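Lumazine-binding protein (Silicibacter pomeroyi DSS-3, PDB 3FKA) is of unknown function but has an NTF2-like fold and may bind lumazine-type ligands. Local coordinates at residues 77-82 with 108-113. Sequence-based numbering, arbitrary orientation. Where two conformers were deposited one is given.
Sequences VSVQGD and GSWRIV. With EDO (1,2-ethanediol), chain Q.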
loop_
_atom_site.group_PDB
_atom_site.type_symbol
_atom_site.label_atom_id
_atom_site.label_comp_id
_atom_site.label_asym_id
_atom_site.label_seq_id
_atom_site.Cartn_x
_atom_site.Cartn_y
_atom_site.Cartn_z
ATOM N N VAL B 77 1.334 0.204 -6.045
ATOM C CA VAL B 77 0.194 0.415 -6.925
ATOM C C VAL B 77 -1.002 -0.200 -6.224
ATOM O O VAL B 77 -0.924 -1.358 -5.819
ATOM C CB VAL B 77 0.319 -0.271 -8.296
ATOM C CG1 VAL B 77 -0.914 0.054 -9.152
ATOM C CG2 VAL B 77 1.597 0.141 -9.035
ATOM N N SER B 78 -2.090 0.570 -6.059
ATOM C CA SER B 78 -3.326 0.095 -5.432
ATOM C C SER B 78 -4.444 0.398 -6.421
ATOM O O SER B 78 -4.472 1.490 -6.992
ATOM C CB SER B 78 -3.607 0.758 -4.078
ATOM O OG SER B 78 -2.609 0.432 -3.127
ATOM N N VAL B 79 -5.363 -0.546 -6.619
ATOM C CA VAL B 79 -6.454 -0.368 -7.571
ATOM C C VAL B 79 -7.775 -0.824 -6.960
ATOM O O VAL B 79 -7.825 -1.880 -6.302
ATOM C CB VAL B 79 -6.236 -1.199 -8.854
ATOM C CG1 VAL B 79 -7.385 -0.987 -9.866
ATOM C CG2 VAL B 79 -4.907 -0.899 -9.540
ATOM N N GLN B 80 -8.818 -0.014 -7.122
ATOM C CA GLN B 80 -10.188 -0.389 -6.686
ATOM C C GLN B 80 -11.095 0.027 -7.821
ATOM O O GLN B 80 -11.299 1.200 -8.027
ATOM C CB GLN B 80 -10.582 0.255 -5.368
ATOM C CG GLN B 80 -9.826 -0.278 -4.160
ATOM C CD GLN B 80 -10.211 -1.727 -3.776
ATOM O OE1 GLN B 80 -11.341 -2.161 -3.982
ATOM N NE2 GLN B 80 -9.269 -2.454 -3.205
ATOM N N GLY B 81 -11.637 -0.934 -8.573
ATOM C CA GLY B 81 -12.491 -0.576 -9.720
ATOM C C GLY B 81 -11.783 0.357 -10.703
ATOM O O GLY B 81 -10.732 0.016 -11.259
ATOM N N ASP B 82 -12.341 1.554 -10.885
ATOM C CA ASP B 82 -11.802 2.537 -11.832
ATOM C C ASP B 82 -10.874 3.605 -11.196
ATOM O O ASP B 82 -10.605 4.629 -11.845
ATOM C CB ASP B 82 -12.939 3.151 -12.676
ATOM C CG ASP B 82 -13.966 3.911 -11.873
ATOM O OD1 ASP B 82 -13.794 4.079 -10.657
ATOM O OD2 ASP B 82 -14.961 4.340 -12.509
ATOM N N GLY B 108 -11.974 4.628 -21.104
ATOM C CA GLY B 108 -11.068 3.564 -21.563
ATOM C C GLY B 108 -9.587 3.689 -21.266
ATOM O O GLY B 108 -8.814 2.788 -21.633
ATOM N N SER B 109 -9.172 4.765 -20.599
ATOM C CA SER B 109 -7.754 4.907 -20.284
ATOM C C SER B 109 -7.514 5.579 -18.912
ATOM O O SER B 109 -8.330 6.365 -18.443
ATOM C CB SER B 109 -7.046 5.658 -21.398
ATOM O OG SER B 109 -7.475 6.987 -21.513
ATOM N N TRP B 110 -6.408 5.201 -18.287
ATOM C CA TRP B 110 -5.994 5.731 -16.987
ATOM C C TRP B 110 -5.390 7.106 -17.185
ATOM O O TRP B 110 -4.534 7.276 -18.073
ATOM C CB TRP B 110 -5.023 4.781 -16.302
ATOM C CG TRP B 110 -5.649 3.481 -15.905
ATOM C CD1 TRP B 110 -5.672 2.322 -16.626
ATOM C CD2 TRP B 110 -6.355 3.219 -14.697
ATOM N NE1 TRP B 110 -6.337 1.337 -15.920
ATOM C CE2 TRP B 110 -6.776 1.869 -14.736
ATOM C CE3 TRP B 110 -6.701 3.999 -13.589
ATOM C CZ2 TRP B 110 -7.499 1.278 -13.696
ATOM C CZ3 TRP B 110 -7.413 3.397 -12.544
ATOM C CH2 TRP B 110 -7.792 2.055 -12.603
ATOM N N ARG B 111 -5.823 8.087 -16.382
ATOM C CA ARG B 111 -5.351 9.468 -16.529
ATOM C C ARG B 111 -5.161 10.030 -15.119
ATOM O O ARG B 111 -5.967 9.775 -14.219
ATOM C CB ARG B 111 -6.330 10.268 -17.377
ATOM C CG ARG B 111 -5.782 11.556 -17.920
ATOM C CD ARG B 111 -6.815 12.210 -18.800
ATOM N NE ARG B 111 -6.259 13.393 -19.446
ATOM C CZ ARG B 111 -6.966 14.387 -19.963
ATOM N NH1 ARG B 111 -8.289 14.432 -19.870
ATOM N NH2 ARG B 111 -6.316 15.405 -20.525
ATOM N N ILE B 112 -4.099 10.795 -14.944
ATOM C CA ILE B 112 -3.704 11.290 -13.624
ATOM C C ILE B 112 -4.542 12.479 -13.146
ATOM O O ILE B 112 -4.690 13.495 -13.839
ATOM C CB ILE B 112 -2.220 11.652 -13.588
ATOM C CG1 ILE B 112 -1.343 10.465 -14.014
ATOM C CG2 ILE B 112 -1.867 12.121 -12.166
ATOM C CD1 ILE B 112 0.145 10.846 -14.282
ATOM N N VAL B 113 -5.079 12.328 -11.941
ATOM C CA VAL B 113 -5.918 13.319 -11.297
ATOM C C VAL B 113 -5.086 14.288 -10.452
ATOM O O VAL B 113 -5.338 15.497 -10.469
ATOM C CB VAL B 113 -7.015 12.638 -10.437
ATOM C CG1 VAL B 113 -7.828 13.691 -9.609
ATOM C CG2 VAL B 113 -7.924 11.805 -11.337
HETATM C C1 EDO Q . -5.759 9.977 -22.248
HETATM O O1 EDO Q . -7.137 9.861 -21.840
HETATM C C2 EDO Q . -4.829 9.476 -21.163
HETATM O O2 EDO Q . -5.308 8.239 -20.651
#
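Trp110 reaches from strand 109-119 to the end of strand 72-80, where its indole meets Val79 and residues 81-82, the tight turn of the antiparallel hairpin 72-80/83-92. From CB, CG departs anti to the carbonyl carbon (chi1 -67°), and chi2 of 93° stands the ring across the CA-CB-CG plane, with the six-membered ring leading. CZ3 and CH2 make the closest approaches, CE3 and CZ2 lying at longer range. Asp82 O comes obliquely to the ring, 3.5 Å from Trp110 CZ3. Trp110 CH2 lies against Asp82 C at 3.7 Å; slightly further from it are Gly81 O, at the ring edge and near its plane, 3.8 Å away, and Val79 CG1, an oblique apolar contact at 4.1 Å. The span is long, for the closest CA atoms, those of Asp82 and Trp110, are 8.4 Å apart. Strands 83-92 and 95-106 separate the two in the sheet, and helix 4-24 packs on Trp110 and Val79 through Leu11, while His7 sets its ring at about 80° to the indole. Trp110 thus lies between sheet and helix, as in the helix-over-sheet core of NTF2-like folds. Replacing the indole with an alanine would probably leave Val79 CG1 and the two turn carbonyls without their aromatic neighbour and open a gap beneath the helix. Asp82 directs its carboxylate elsewhere, OD2 bonding His43 of the second subunit. A 1,2-ethanediol donates from O2 to Trp110 O (2.9 Å). With 121 Å² buried in total, the contact between segments rests on van der Waals packing rather than on hydrogen bonds; the CH2 C-H facing Gly81 O may be weakly polarised.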